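Local coordinates for protein glial cell-derived neurotrophic factor (Rattus norvegicus, PDB 1AGQ) that acts as a secreted, disulfide-linked cystine-knot growth factor that supports the survival of neurons, probably by engaging cell-surface receptors as a dimer, at residues Leu44-Asn50 with Glu63-Cys69; Ala101-Val106 with Arg131-Ile135. All coordinates share one frame; numbering follows the deposited sequence.

Interaction 1: residues Leu44-Asn50 with Glu63-Cys69; sequences LTAIHLN and ELIFRYC
Tyr68 holds CG between its backbone N and carbonyl carbon (chi1 64°), a torsion that swings the phenol across the strand pair to Thr45. There Thr45 CB sits over one face of the ring, 3.8 Å from its centroid in a CH-pi contact, and CG2, turned anti to the threonine N, reaches the Tyr68 hydroxyl. Beta-branching thus gives threonine both a carbon on the ring face and a methyl at the hydroxyl. The hydroxyl goes on to hydrogen-bond His48 of the second subunit, so a leucine in place of Tyr68 would probably cost both the aromatic face against Thr45 and this link between chains. These strands, 44-50 and 63-69, form an antiparallel two-stranded finger of the TGF-beta-like cystine-knot fold; Thr45, Ile47 and Leu49 form hydrogen-bonded pairs with Tyr68, Phe66 and Leu64. The straightest of these bonds runs from Leu49 N to Leu64 O (2.8 Å, 177° at the hydrogen). On the same face as Tyr68, Ile47 CG2 meets the edge of the Phe66 ring at CD2 (3.7 Å), while Leu49 CD1 packs on Phe66 CB, and Leu87 of the third subunit packs on both Leu49 and Phe66. The other face is more polar. Leu44 CD2 lies over one face of the Arg67 guanidinium, whose charge is paired with Asp109. Next, Ala46 CB touches Ile65 CG2 at 3.7 Å. Farther along, His48 NE2 gives a weak, bent hydrogen bond to Glu63 OE1 (2.8 Å, 127°), with OE1 in the ring plane but the carboxylate turned steeply against it.

Interaction 2: residues Ala101-Val106 with Arg131-Ile135; sequences ACCRPV and RCGCI
Segments 101-106 and 131-135 run antiparallel within the cystine knot of this TGF-beta-like growth factor; the axes of strands 103-105 and 132-134 lie 137° apart and come within 4.5 Å. Arg104 and Gly133 form the central hydrogen-bonded pair: Arg104 N to Gly133 O is nearly straight at 176°, and Gly133 N returns a bond to Arg104 O (2.8 Å). Cys102 and Ile135 exchange a further pair of bonds at one end, and Val106 N binds Arg131 O at the other. Cys103 and Cys134 point to one face, where they join Cys42 and Cys73; with Cys132 bonded to Cys69, all three knot disulfides have a half-cystine here. Cys102 instead bonds Cys102 of the third subunit, tying the dimer covalently.

Glycine suits position 133 because a CB there would run into Val106 CG1, which already lies only 3.5 Å from Gly133 CA. Ile135 packs across the strand pair: with CG1 between its backbone N and carbonyl carbon (chi1 61°), CD1 reaches Arg104 CB at 3.7 Å and CG2 meets Val106 CG1. The guanidinium of Arg104 turns elsewhere, forming salt bridges with the terminal carboxylate of Ile135 and with Asp81, both of the third subunit. Arg131, bent at chi3, folds its guanidinium back across Val106, and Val106 CG2 rests over one face of it, 3.5 Å from Arg131 NH1.

Overall arrangement
From the N terminus, the chain first enters strand 44-50, loops through twelve residues and returns along 63-69, so interaction 1 closes a finger hairpin. Helix 79-89 follows before the chain reaches 101-106. A second excursion, carrying strands 112-115 and 121-124, ends when 131-135 comes back to the start of that finger, closing interaction 2 at the C terminus. The two contacts thus follow in series, neither nested nor crossed, their centres about 16 Å apart. The Cys69–Cys132 disulfide joins them directly, and Cys69 SG also packs against Arg104 and Pro105. Together they fasten both fingers to the knot, and each also touches the third subunit.

Interaction 1: residues Leu44-Asn50 with Glu63-Cys69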
loop_
_atom_site.group_PDB
_atom_site.type_symbol
_atom_site.label_atom_id
_atom_site.label_comp_id
_atom_site.label_asym_id
_atom_site.label_seq_id
_atom_site.Cartn_x
_atom_site.Cartn_y
_atom_site.Cartn_z
ATOM N N LEU B 44 4.819 -2.015 4.580
ATOM C CA LEU B 44 5.890 -2.941 4.889
ATOM C C LEU B 44 7.191 -2.164 4.772
ATOM O O LEU B 44 7.382 -1.404 3.823
ATOM C CB LEU B 44 5.848 -4.076 3.874
ATOM C CG LEU B 44 6.730 -5.312 4.039
ATOM C CD1 LEU B 44 6.312 -6.095 5.250
ATOM C CD2 LEU B 44 6.610 -6.166 2.804
ATOM N N THR B 45 8.066 -2.320 5.758
ATOM C CA THR B 45 9.345 -1.618 5.750
ATOM C C THR B 45 10.432 -2.670 5.922
ATOM O O THR B 45 10.306 -3.553 6.780
ATOM C CB THR B 45 9.446 -0.615 6.906
ATOM O OG1 THR B 45 8.452 0.397 6.741
ATOM C CG2 THR B 45 10.823 0.081 6.899
ATOM N N ALA B 46 11.484 -2.582 5.107
ATOM C CA ALA B 46 12.582 -3.547 5.177
ATOM C C ALA B 46 13.877 -2.949 5.750
ATOM O O ALA B 46 14.206 -1.772 5.539
ATOM C CB ALA B 46 12.844 -4.109 3.787
ATOM N N ILE B 47 14.617 -3.782 6.473
ATOM C CA ILE B 47 15.897 -3.365 7.020
ATOM C C ILE B 47 16.844 -4.567 6.967
ATOM O O ILE B 47 16.504 -5.660 7.412
ATOM C CB ILE B 47 15.759 -2.826 8.479
ATOM C CG1 ILE B 47 17.133 -2.422 9.013
ATOM C CG2 ILE B 47 15.055 -3.829 9.355
ATOM C CD1 ILE B 47 17.056 -1.452 10.168
ATOM N N HIS B 48 18.001 -4.379 6.351
ATOM C CA HIS B 48 18.964 -5.466 6.268
ATOM C C HIS B 48 19.672 -5.517 7.611
ATOM O O HIS B 48 20.216 -4.511 8.060
ATOM C CB HIS B 48 19.984 -5.217 5.162
ATOM C CG HIS B 48 21.083 -6.236 5.137
ATOM N ND1 HIS B 48 22.411 -5.904 5.002
ATOM C CD2 HIS B 48 21.041 -7.583 5.292
ATOM C CE1 HIS B 48 23.144 -7.001 5.074
ATOM N NE2 HIS B 48 22.341 -8.032 5.249
ATOM N N LEU B 49 19.649 -6.677 8.258
ATOM C CA LEU B 49 20.267 -6.836 9.565
ATOM C C LEU B 49 21.088 -8.111 9.644
ATOM O O LEU B 49 20.980 -8.992 8.805
ATOM C CB LEU B 49 19.198 -6.902 10.660
ATOM C CG LEU B 49 18.188 -5.762 10.890
ATOM C CD1 LEU B 49 17.084 -6.260 11.798
ATOM C CD2 LEU B 49 18.876 -4.565 11.502
ATOM N N ASN B 50 21.923 -8.192 10.672
ATOM C CA ASN B 50 22.700 -9.395 10.910
ATOM C C ASN B 50 21.815 -10.119 11.901
ATOM O O ASN B 50 21.208 -9.493 12.754
ATOM C CB ASN B 50 24.031 -9.062 11.585
ATOM C CG ASN B 50 24.928 -8.233 10.704
ATOM O OD1 ASN B 50 25.431 -7.186 11.148
ATOM N ND2 ASN B 50 25.139 -8.657 9.485
ATOM N N GLU B 63 22.681 -13.243 7.870
ATOM C CA GLU B 63 22.090 -11.917 7.689
ATOM C C GLU B 63 20.684 -12.133 7.174
ATOM O O GLU B 63 20.344 -13.226 6.720
ATOM C CB GLU B 63 22.847 -11.113 6.636
ATOM C CG GLU B 63 24.299 -10.866 6.968
ATOM C CD GLU B 63 24.955 -9.897 6.007
ATOM O OE1 GLU B 63 24.494 -9.794 4.846
ATOM O OE2 GLU B 63 25.934 -9.242 6.419
ATOM N N LEU B 64 19.871 -11.087 7.215
ATOM C CA LEU B 64 18.532 -11.211 6.713
ATOM C C LEU B 64 17.934 -9.849 6.477
ATOM O O LEU B 64 18.419 -8.831 6.991
ATOM C CB LEU B 64 17.658 -11.989 7.714
ATOM C CG LEU B 64 17.133 -11.162 8.892
ATOM C CD1 LEU B 64 15.935 -11.841 9.547
ATOM C CD2 LEU B 64 18.256 -10.982 9.891
ATOM N N ILE B 65 16.909 -9.838 5.637
ATOM C CA ILE B 65 16.171 -8.619 5.393
ATOM C C ILE B 65 14.990 -8.783 6.373
ATOM O O ILE B 65 14.157 -9.669 6.200
ATOM C CB ILE B 65 15.606 -8.560 3.969
ATOM C CG1 ILE B 65 16.730 -8.673 2.933
ATOM C CG2 ILE B 65 14.868 -7.258 3.794
ATOM C CD1 ILE B 65 17.714 -7.526 2.988
ATOM N N PHE B 66 14.948 -7.983 7.427
ATOM C CA PHE B 66 13.851 -8.095 8.370
ATOM C C PHE B 66 12.805 -7.092 7.891
ATOM O O PHE B 66 13.147 -5.968 7.535
ATOM C CB PHE B 66 14.328 -7.745 9.774
ATOM C CG PHE B 66 13.211 -7.498 10.754
ATOM C CD1 PHE B 66 12.470 -8.555 11.259
ATOM C CD2 PHE B 66 12.890 -6.202 11.148
ATOM C CE1 PHE B 66 11.423 -8.332 12.140
ATOM C CE2 PHE B 66 11.834 -5.974 12.033
ATOM C CZ PHE B 66 11.105 -7.043 12.524
ATOM N N ARG B 67 11.543 -7.505 7.845
ATOM C CA ARG B 67 10.494 -6.584 7.422
ATOM C C ARG B 67 9.430 -6.461 8.496
ATOM O O ARG B 67 9.072 -7.427 9.145
ATOM C CB ARG B 67 9.878 -7.047 6.106
ATOM C CG ARG B 67 10.931 -7.121 5.016
ATOM C CD ARG B 67 10.285 -7.229 3.655
ATOM N NE ARG B 67 9.670 -8.537 3.464
ATOM C CZ ARG B 67 9.280 -8.994 2.281
ATOM N NH1 ARG B 67 9.443 -8.234 1.206
ATOM N NH2 ARG B 67 8.765 -10.216 2.159
ATOM N N TYR B 68 8.975 -5.233 8.710
ATOM C CA TYR B 68 7.971 -4.991 9.723
ATOM C C TYR B 68 6.880 -4.110 9.149
ATOM O O TYR B 68 7.099 -3.418 8.156
ATOM C CB TYR B 68 8.606 -4.340 10.958
ATOM C CG TYR B 68 9.195 -2.973 10.728
ATOM C CD1 TYR B 68 10.485 -2.829 10.236
ATOM C CD2 TYR B 68 8.481 -1.813 11.052
ATOM C CE1 TYR B 68 11.068 -1.568 10.074
ATOM C CE2 TYR B 68 9.063 -0.535 10.890
ATOM C CZ TYR B 68 10.356 -0.423 10.402
ATOM O OH TYR B 68 10.936 0.825 10.197
ATOM N N CYS B 69 5.716 -4.159 9.794
ATOM C CA CYS B 69 4.524 -3.416 9.401
ATOM C C CYS B 69 4.267 -2.254 10.351
ATOM O O CYS B 69 4.414 -2.373 11.580
ATOM C CB CYS B 69 3.320 -4.363 9.427
ATOM S SG CYS B 69 3.477 -5.795 8.336
HETATM O O HOH W 1 6.439 -0.437 7.814
#

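Interaction 2: residues Ala101-Val106 with Arg131-Ile135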
loop_
_atom_site.group_PDB
_atom_site.type_symbol
_atom_site.label_atom_id
_atom_site.label_comp_id
_atom_site.label_asym_id
_atom_site.label_seq_id
_atom_site.Cartn_x
_atom_site.Cartn_y
_atom_site.Cartn_z
ATOM N N ALA B 101 -8.059 -1.507 15.469
ATOM C CA ALA B 101 -7.275 -2.313 14.534
ATOM C C ALA B 101 -5.853 -1.774 14.450
ATOM O O ALA B 101 -5.621 -0.565 14.603
ATOM C CB ALA B 101 -7.935 -2.296 13.148
ATOM N N CYS B 102 -4.886 -2.669 14.247
ATOM C CA CYS B 102 -3.493 -2.236 14.147
ATOM C C CYS B 102 -2.824 -2.791 12.890
ATOM O O CYS B 102 -3.208 -3.847 12.367
ATOM C CB CYS B 102 -2.667 -2.668 15.381
ATOM S SG CYS B 102 -2.688 -4.415 15.831
ATOM N N CYS B 103 -1.819 -2.068 12.420
ATOM C CA CYS B 103 -1.060 -2.461 11.235
ATOM C C CYS B 103 -0.067 -3.538 11.677
ATOM O O CYS B 103 0.859 -3.255 12.427
ATOM C CB CYS B 103 -0.347 -1.233 10.666
ATOM S SG CYS B 103 0.566 -1.585 9.134
ATOM N N ARG B 104 -0.285 -4.761 11.213
ATOM C CA ARG B 104 0.506 -5.935 11.587
ATOM C C ARG B 104 0.703 -6.889 10.420
ATOM O O ARG B 104 0.081 -6.753 9.365
ATOM C CB ARG B 104 -0.235 -6.686 12.703
ATOM C CG ARG B 104 -0.536 -5.836 13.915
ATOM C CD ARG B 104 0.628 -5.900 14.885
ATOM N NE ARG B 104 0.894 -7.289 15.232
ATOM C CZ ARG B 104 1.999 -7.696 15.842
ATOM N NH1 ARG B 104 2.940 -6.856 16.171
ATOM N NH2 ARG B 104 2.121 -9.013 16.126
ATOM N N PRO B 105 1.611 -7.881 10.580
ATOM C CA PRO B 105 1.781 -8.806 9.460
ATOM C C PRO B 105 0.553 -9.693 9.322
ATOM O O PRO B 105 0.024 -10.192 10.320
ATOM C CB PRO B 105 3.013 -9.640 9.855
ATOM C CG PRO B 105 3.658 -8.866 10.988
ATOM C CD PRO B 105 2.525 -8.168 11.684
ATOM N N VAL B 106 0.095 -9.871 8.086
ATOM C CA VAL B 106 -1.041 -10.737 7.805
ATOM C C VAL B 106 -0.447 -12.007 7.211
ATOM O O VAL B 106 -1.100 -13.046 7.097
ATOM C CB VAL B 106 -2.040 -10.051 6.827
ATOM C CG1 VAL B 106 -2.729 -8.908 7.546
ATOM C CG2 VAL B 106 -1.324 -9.499 5.611
ATOM N N ARG B 131 3.557 -9.667 4.353
ATOM C CA ARG B 131 2.427 -8.817 3.940
ATOM C C ARG B 131 1.895 -8.132 5.182
ATOM O O ARG B 131 1.848 -8.749 6.239
ATOM C CB ARG B 131 1.298 -9.674 3.369
ATOM C CG ARG B 131 1.347 -9.952 1.888
ATOM C CD ARG B 131 -0.022 -10.447 1.408
ATOM N NE ARG B 131 -0.482 -11.640 2.124
ATOM C CZ ARG B 131 -1.683 -11.763 2.692
ATOM N NH1 ARG B 131 -2.557 -10.767 2.631
ATOM N NH2 ARG B 131 -2.013 -12.883 3.325
ATOM N N CYS B 132 1.469 -6.880 5.038
ATOM C CA CYS B 132 0.936 -6.078 6.144
ATOM C C CYS B 132 -0.561 -5.849 5.991
ATOM O O CYS B 132 -1.064 -5.781 4.871
ATOM C CB CYS B 132 1.627 -4.723 6.177
ATOM S SG CYS B 132 3.397 -4.893 6.508
ATOM N N GLY B 133 -1.270 -5.729 7.108
ATOM C CA GLY B 133 -2.706 -5.493 7.030
ATOM C C GLY B 133 -3.249 -4.963 8.338
ATOM O O GLY B 133 -2.633 -5.126 9.396
ATOM N N CYS B 134 -4.381 -4.275 8.272
ATOM C CA CYS B 134 -5.009 -3.760 9.478
ATOM C C CYS B 134 -5.831 -4.906 10.041
ATOM O O CYS B 134 -6.737 -5.410 9.383
ATOM C CB CYS B 134 -5.883 -2.553 9.132
ATOM S SG CYS B 134 -4.853 -1.111 8.702
ATOM N N ILE B 135 -5.494 -5.345 11.250
ATOM C CA ILE B 135 -6.205 -6.460 11.864
ATOM C C ILE B 135 -6.602 -6.189 13.310
ATOM O O ILE B 135 -6.066 -5.227 13.899
ATOM C CB ILE B 135 -5.362 -7.769 11.823
ATOM C CG1 ILE B 135 -4.056 -7.588 12.596
ATOM C CG2 ILE B 135 -5.082 -8.159 10.381
ATOM C CD1 ILE B 135 -3.184 -8.839 12.646
ATOM O OXT ILE B 135 -7.451 -6.957 13.823
#